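Local atomic coordinates of GTPase activator-like protein (PDB entry 6SSH), a protein that probably stimulates GTP hydrolysis by a small GTPase, this chain being the Rap/ran-GAP domain of a longer TSC2-like protein. Residues 135-140 with 153-158; 108-113 with 131-136. All coordinates share one frame; numbering follows the deposited sequence.

Contact 1 of 2, residues 135-140 with 153-158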
loop_
_atom_site.group_PDB
_atom_site.type_symbol
_atom_site.label_atom_id
_atom_site.label_comp_id
_atom_site.label_asym_id
_atom_site.label_seq_id
_atom_site.Cartn_x
_atom_site.Cartn_y
_atom_site.Cartn_z
ATOM N N PRO A 135 4.299 3.929 -19.980
ATOM C CA PRO A 135 5.443 3.968 -20.902
ATOM C C PRO A 135 6.024 5.376 -21.113
ATOM O O PRO A 135 7.119 5.498 -21.670
ATOM C CB PRO A 135 4.831 3.443 -22.215
ATOM C CG PRO A 135 3.412 3.979 -22.146
ATOM C CD PRO A 135 3.011 3.820 -20.698
ATOM N N ARG A 136 5.282 6.391 -20.709
ATOM C CA ARG A 136 5.697 7.770 -20.944
ATOM C C ARG A 136 7.030 8.084 -20.238
ATOM O O ARG A 136 7.302 7.621 -19.124
ATOM C CB ARG A 136 4.593 8.674 -20.380
ATOM C CG ARG A 136 4.499 10.157 -20.700
ATOM C CD ARG A 136 3.364 10.733 -19.770
ATOM N NE ARG A 136 2.356 9.718 -19.378
ATOM C CZ ARG A 136 1.195 9.993 -18.789
ATOM N NH1 ARG A 136 0.868 11.253 -18.504
ATOM N NH2 ARG A 136 0.360 9.007 -18.503
ATOM N N VAL A 137 7.799 8.941 -20.906
ATOM C CA VAL A 137 8.978 9.556 -20.324
ATOM C C VAL A 137 8.718 11.076 -20.454
ATOM O O VAL A 137 8.273 11.533 -21.492
ATOM C CB VAL A 137 10.206 9.140 -21.109
ATOM C CG1 VAL A 137 11.473 9.965 -20.675
ATOM C CG2 VAL A 137 10.414 7.632 -20.923
ATOM N N PRO A 138 8.961 11.851 -19.383
ATOM C CA PRO A 138 8.761 13.314 -19.493
ATOM C C PRO A 138 9.475 13.852 -20.694
ATOM O O PRO A 138 10.629 13.542 -20.976
ATOM C CB PRO A 138 9.347 13.836 -18.160
ATOM C CG PRO A 138 9.392 12.733 -17.262
ATOM C CD PRO A 138 9.489 11.459 -18.065
ATOM N N PHE A 139 8.790 14.667 -21.516
ATOM C CA PHE A 139 9.275 14.945 -22.841
ATOM C C PHE A 139 10.633 15.672 -22.806
ATOM O O PHE A 139 11.472 15.483 -23.669
ATOM C CB PHE A 139 8.291 15.801 -23.691
ATOM C CG PHE A 139 8.703 15.884 -25.126
ATOM C CD1 PHE A 139 8.548 14.802 -25.976
ATOM C CD2 PHE A 139 9.275 17.070 -25.677
ATOM C CE1 PHE A 139 8.950 14.838 -27.269
ATOM C CE2 PHE A 139 9.686 17.109 -26.973
ATOM C CZ PHE A 139 9.507 16.000 -27.798
ATOM N N LEU A 140 10.828 16.513 -21.791
ATOM C CA LEU A 140 12.050 17.313 -21.792
ATOM C C LEU A 140 13.027 16.765 -20.747
ATOM O O LEU A 140 13.908 17.491 -20.274
ATOM C CB LEU A 140 11.734 18.770 -21.531
ATOM C CG LEU A 140 10.981 19.525 -22.644
ATOM C CD1 LEU A 140 10.766 20.966 -22.248
ATOM C CD2 LEU A 140 11.664 19.515 -23.995
ATOM N N GLN A 153 14.974 6.159 -15.698
ATOM C CA GLN A 153 14.507 6.205 -17.079
ATOM C C GLN A 153 13.130 5.561 -17.258
ATOM O O GLN A 153 12.584 5.585 -18.374
ATOM C CB GLN A 153 15.509 5.467 -17.977
ATOM C CG GLN A 153 16.897 6.106 -18.069
ATOM C CD GLN A 153 17.818 5.386 -19.068
ATOM O OE1 GLN A 153 17.436 4.382 -19.688
ATOM N NE2 GLN A 153 19.040 5.891 -19.211
ATOM N N ARG A 154 12.558 5.025 -16.181
ATOM C CA ARG A 154 11.241 4.396 -16.226
ATOM C C ARG A 154 10.337 5.045 -15.218
ATOM O O ARG A 154 10.776 5.338 -14.126
ATOM C CB ARG A 154 11.399 2.905 -16.026
ATOM C CG ARG A 154 12.299 2.389 -17.160
ATOM C CD ARG A 154 12.155 0.927 -17.402
ATOM N NE ARG A 154 12.602 0.224 -16.231
ATOM C CZ ARG A 154 11.842 -0.559 -15.476
ATOM N NH1 ARG A 154 10.593 -0.836 -15.823
ATOM N NH2 ARG A 154 12.387 -1.133 -14.426
ATOM N N PHE A 155 9.053 5.209 -15.544
ATOM C CA PHE A 155 8.171 6.083 -14.799
ATOM C C PHE A 155 6.850 5.453 -14.472
ATOM O O PHE A 155 6.427 4.470 -15.152
ATOM C CB PHE A 155 7.959 7.396 -15.563
ATOM C CG PHE A 155 9.232 8.172 -15.779
ATOM C CD1 PHE A 155 10.100 7.861 -16.812
ATOM C CD2 PHE A 155 9.550 9.218 -14.907
ATOM C CE1 PHE A 155 11.308 8.538 -16.971
ATOM C CE2 PHE A 155 10.753 9.913 -15.065
ATOM C CZ PHE A 155 11.620 9.568 -16.086
ATOM N N VAL A 156 6.199 6.019 -13.463
ATOM C CA VAL A 156 4.812 5.682 -13.121
ATOM C C VAL A 156 4.035 6.991 -12.965
ATOM O O VAL A 156 4.602 8.070 -12.815
ATOM C CB VAL A 156 4.703 4.879 -11.820
ATOM C CG1 VAL A 156 5.512 3.576 -11.920
ATOM C CG2 VAL A 156 5.170 5.684 -10.649
ATOM N N MET A 157 2.721 6.900 -13.024
ATOM C CA MET A 157 1.813 7.925 -12.620
ATOM C C MET A 157 1.397 7.718 -11.206
ATOM O O MET A 157 1.140 6.573 -10.811
ATOM C CB MET A 157 0.606 7.956 -13.536
ATOM C CG MET A 157 0.966 8.173 -15.010
ATOM S SD MET A 157 2.033 9.597 -15.392
ATOM C CE MET A 157 1.001 10.856 -14.703
ATOM N N VAL A 158 1.339 8.777 -10.421
ATOM C CA VAL A 158 0.893 8.716 -9.035
ATOM C C VAL A 158 -0.271 9.657 -8.874
ATOM O O VAL A 158 -0.155 10.833 -9.272
ATOM C CB VAL A 158 2.005 9.109 -8.003
ATOM C CG1 VAL A 158 1.432 9.018 -6.600
ATOM C CG2 VAL A 158 3.208 8.227 -8.153
HETATM O O HOH W 1 8.108 5.059 -18.302
#

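Contact 2 of 2, residues 108-113 with 131-136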
loop_
_atom_site.group_PDB
_atom_site.type_symbol
_atom_site.label_atom_id
_atom_site.label_comp_id
_atom_site.label_asym_id
_atom_site.label_seq_id
_atom_site.Cartn_x
_atom_site.Cartn_y
_atom_site.Cartn_z
ATOM N N TRP A 108 -0.808 -0.437 -6.087
ATOM C CA TRP A 108 0.005 -0.609 -7.289
ATOM C C TRP A 108 -0.920 -1.185 -8.343
ATOM O O TRP A 108 -1.264 -2.371 -8.322
ATOM C CB TRP A 108 1.213 -1.491 -7.008
ATOM C CG TRP A 108 2.134 -1.525 -8.213
ATOM C CD1 TRP A 108 1.912 -2.094 -9.416
ATOM C CD2 TRP A 108 3.430 -0.867 -8.311
ATOM N NE1 TRP A 108 2.987 -1.865 -10.276
ATOM C CE2 TRP A 108 3.934 -1.138 -9.586
ATOM C CE3 TRP A 108 4.203 -0.150 -7.423
ATOM C CZ2 TRP A 108 5.187 -0.655 -10.019
ATOM C CZ3 TRP A 108 5.444 0.326 -7.828
ATOM C CH2 TRP A 108 5.915 0.073 -9.125
ATOM N N ASN A 109 -1.417 -0.322 -9.227
ATOM C CA ASN A 109 -2.435 -0.696 -10.180
ATOM C C ASN A 109 -1.840 -1.210 -11.484
ATOM O O ASN A 109 -1.598 -0.440 -12.426
ATOM C CB ASN A 109 -3.366 0.467 -10.435
ATOM C CG ASN A 109 -4.458 0.094 -11.424
ATOM O OD1 ASN A 109 -4.791 -1.070 -11.588
ATOM N ND2 ASN A 109 -5.006 1.116 -12.107
ATOM N N ASP A 110 -1.594 -2.505 -11.568
ATOM C CA ASP A 110 -1.212 -3.160 -12.799
ATOM C C ASP A 110 -2.416 -3.749 -13.527
ATOM O O ASP A 110 -2.239 -4.552 -14.440
ATOM C CB ASP A 110 -0.186 -4.249 -12.557
ATOM C CG ASP A 110 1.234 -3.809 -12.806
ATOM O OD1 ASP A 110 1.448 -2.645 -13.215
ATOM O OD2 ASP A 110 2.154 -4.594 -12.533
ATOM N N SER A 111 -3.636 -3.328 -13.226
ATOM C CA SER A 111 -4.798 -3.975 -13.820
ATOM C C SER A 111 -4.999 -3.698 -15.293
ATOM O O SER A 111 -5.673 -4.453 -15.946
ATOM C CB SER A 111 -6.084 -3.549 -13.132
ATOM O OG SER A 111 -6.431 -2.218 -13.418
ATOM N N GLY A 112 -4.481 -2.570 -15.761
ATOM C CA GLY A 112 -4.737 -2.098 -17.130
ATOM C C GLY A 112 -6.025 -1.313 -17.228
ATOM O O GLY A 112 -6.427 -0.909 -18.339
ATOM N N LYS A 113 -6.681 -1.083 -16.110
ATOM C CA LYS A 113 -7.960 -0.393 -16.012
ATOM C C LYS A 113 -7.829 0.763 -15.032
ATOM O O LYS A 113 -6.949 0.769 -14.153
ATOM C CB LYS A 113 -9.048 -1.360 -15.537
ATOM C CG LYS A 113 -9.164 -2.644 -16.377
ATOM C CD LYS A 113 -10.130 -3.660 -15.753
ATOM C CE LYS A 113 -10.250 -4.945 -16.588
ATOM N NZ LYS A 113 -10.932 -4.717 -17.896
ATOM N N ILE A 131 -0.577 4.100 -7.844
ATOM C CA ILE A 131 0.631 4.032 -8.676
ATOM C C ILE A 131 0.245 3.273 -9.921
ATOM O O ILE A 131 -0.164 2.123 -9.823
ATOM C CB ILE A 131 1.777 3.302 -7.977
ATOM C CG1 ILE A 131 2.173 4.023 -6.704
ATOM C CG2 ILE A 131 2.962 3.105 -8.930
ATOM C CD1 ILE A 131 3.021 3.209 -5.717
ATOM N N THR A 132 0.382 3.843 -11.100
ATOM C CA THR A 132 0.055 3.165 -12.343
ATOM C C THR A 132 1.249 3.267 -13.270
ATOM O O THR A 132 1.553 4.387 -13.731
ATOM C CB THR A 132 -1.160 3.809 -13.012
ATOM O OG1 THR A 132 -2.233 3.893 -12.070
ATOM C CG2 THR A 132 -1.641 3.003 -14.170
ATOM N N PRO A 133 1.919 2.173 -13.601
ATOM C CA PRO A 133 3.031 2.225 -14.562
ATOM C C PRO A 133 2.589 2.836 -15.885
ATOM O O PRO A 133 1.480 2.674 -16.367
ATOM C CB PRO A 133 3.415 0.791 -14.738
ATOM C CG PRO A 133 3.071 0.176 -13.358
ATOM C CD PRO A 133 1.770 0.823 -12.999
ATOM N N THR A 134 3.498 3.605 -16.505
ATOM C CA THR A 134 3.282 4.242 -17.797
ATOM C C THR A 134 4.504 4.046 -18.661
ATOM O O THR A 134 5.628 4.074 -18.143
ATOM C CB THR A 134 2.968 5.692 -17.625
ATOM O OG1 THR A 134 2.757 6.274 -18.919
ATOM C CG2 THR A 134 4.124 6.429 -16.986
ATOM N N PRO A 135 4.299 3.929 -19.980
ATOM C CA PRO A 135 5.443 3.968 -20.902
ATOM C C PRO A 135 6.024 5.376 -21.113
ATOM O O PRO A 135 7.119 5.498 -21.670
ATOM C CB PRO A 135 4.831 3.443 -22.215
ATOM C CG PRO A 135 3.412 3.979 -22.146
ATOM C CD PRO A 135 3.011 3.820 -20.698
ATOM N N ARG A 136 5.282 6.391 -20.709
ATOM C CA ARG A 136 5.697 7.770 -20.944
ATOM C C ARG A 136 7.030 8.084 -20.238
ATOM O O ARG A 136 7.302 7.621 -19.124
ATOM C CB ARG A 136 4.593 8.674 -20.380
ATOM C CG ARG A 136 4.499 10.157 -20.700
ATOM C CD ARG A 136 3.364 10.733 -19.770
ATOM N NE ARG A 136 2.356 9.718 -19.378
ATOM C CZ ARG A 136 1.195 9.993 -18.789
ATOM N NH1 ARG A 136 0.868 11.253 -18.504
ATOM N NH2 ARG A 136 0.360 9.007 -18.503
#

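Contact 1 of 2, residues 135-140 with 153-158
P138 lies over the ring of F155 in a CH-pi contact: CD of P138 stands 3.5 Å from the centroid of the F155 ring, only 12° off its normal. CG of the same proline continues toward the far end of the ring, 3.8 Å from CE2 of F155. V137 adds an oblique approach through CG1, 4.0 Å from CE1 of F155, while its other methyl group turns toward the backbone carbonyl of Q153. The phenyl group is brought under the loop by its first torsion, which sets CG opposite the carbonyl carbon (chi1 -61°).

R136 meets M157 at about a right angle. The sulfur passes over the centre of one guanidinium face, with SD of M157 3.5 Å from CZ of R136. This is van der Waals contact against a flat cationic group, in which the polarisable sulfur may be weakly attracted by the positive charge. Bends at chi2 and chi3 fold the methionine so that SD and CE both reach the arginine.

No direct hydrogen bond joins 135-140 to 153-158; a single water does so instead. It donates to O of R136 at 2.8 Å and accepts from N of F155 at 2.9 Å, and it sits in the plane of the F155 ring, at its edge.

Farther out, OG1 of T134 accepts from N of R136 in an ST turn that shapes the start of the loop, and I177 of the neighbouring strand touches R136, F155 and M157. Residues 135-140 also touch a crystal neighbour, which may influence their course. The contact belongs to a beta hairpin, strands 127-134 and 155-162, whose long, partly disordered connection folds back over the first residues of the second strand at the domain surface.

Contact 2 of 2, residues 108-113 with 131-136
W108 and I131 pair as a parallel beta bridge, their CA atoms 4.9 Å apart, where strands 104-109 and 127-134 run side by side. N of N109 donates to O of I131 at 2.8 Å, with an N-H...O angle of 159°. Beyond this bond the chains part: 110-113 curls into a turn while 133-136 runs on toward the surface.

On the face carrying W108 and I131, CG2 of I131 rests over the six-membered ring of the indole, 3.9 Å from its centroid and shifted toward the rim. Setting the indole opposite its own backbone N (chi1 -173°) spreads it beneath that methyl group. L183 and F33 touch both residues, extending the apolar layer to helices 183-201 and 28-37.

P133 packs obliquely against the same indole and also meets D110, its CG lying 3.3 Å from OD1 of D110. The bond that oxygen receives from NE1 of W108 is weak, whereas OD2 of the aspartate is hydrogen-bonded to Y9.

N109 lies beside T132, the two side chains pointing the same way, but its amide is engaged within its own turn. OD1 of N109 accepts twice: from OG of S111, in the carbonyl plane at 2.7 Å, and from N of S111, above that plane, which makes an Asx turn. ND2 of N109 donates almost straight to O of K113, at 2.8 Å and 173°. S111 in turn accepts from N of K113 in an ST turn.

Three bonds thus grip the carboxamide and fix which end is oxygen and which nitrogen. The amide of this buried asparagine is bonded within its own turn as the strand ends; across to 131-136 the contact has one backbone bond and apolar packing around the indole.

The two contacts flank strand 127-134 in the mixed sheet: contact 2 joins it to its parallel neighbour 104-109, and contact 1 joins the loop that follows it to its antiparallel neighbour 155-162. Their ranges overlap at P135 and R136, though neither residue touches 108-113, and a probable backbone hydrogen bond from N of T132 to O of M157 ties the strands between them. Chemistry follows depth. Contact 2, partly buried, combines direct backbone pairing with an indole packed under helices, and V156 touches I131 to continue that layer. Contact 1 lies at the surface, farther from the chain centre, and relies on a bridging water, a proline-phenyl contact and a sulfur-guanidinium approach.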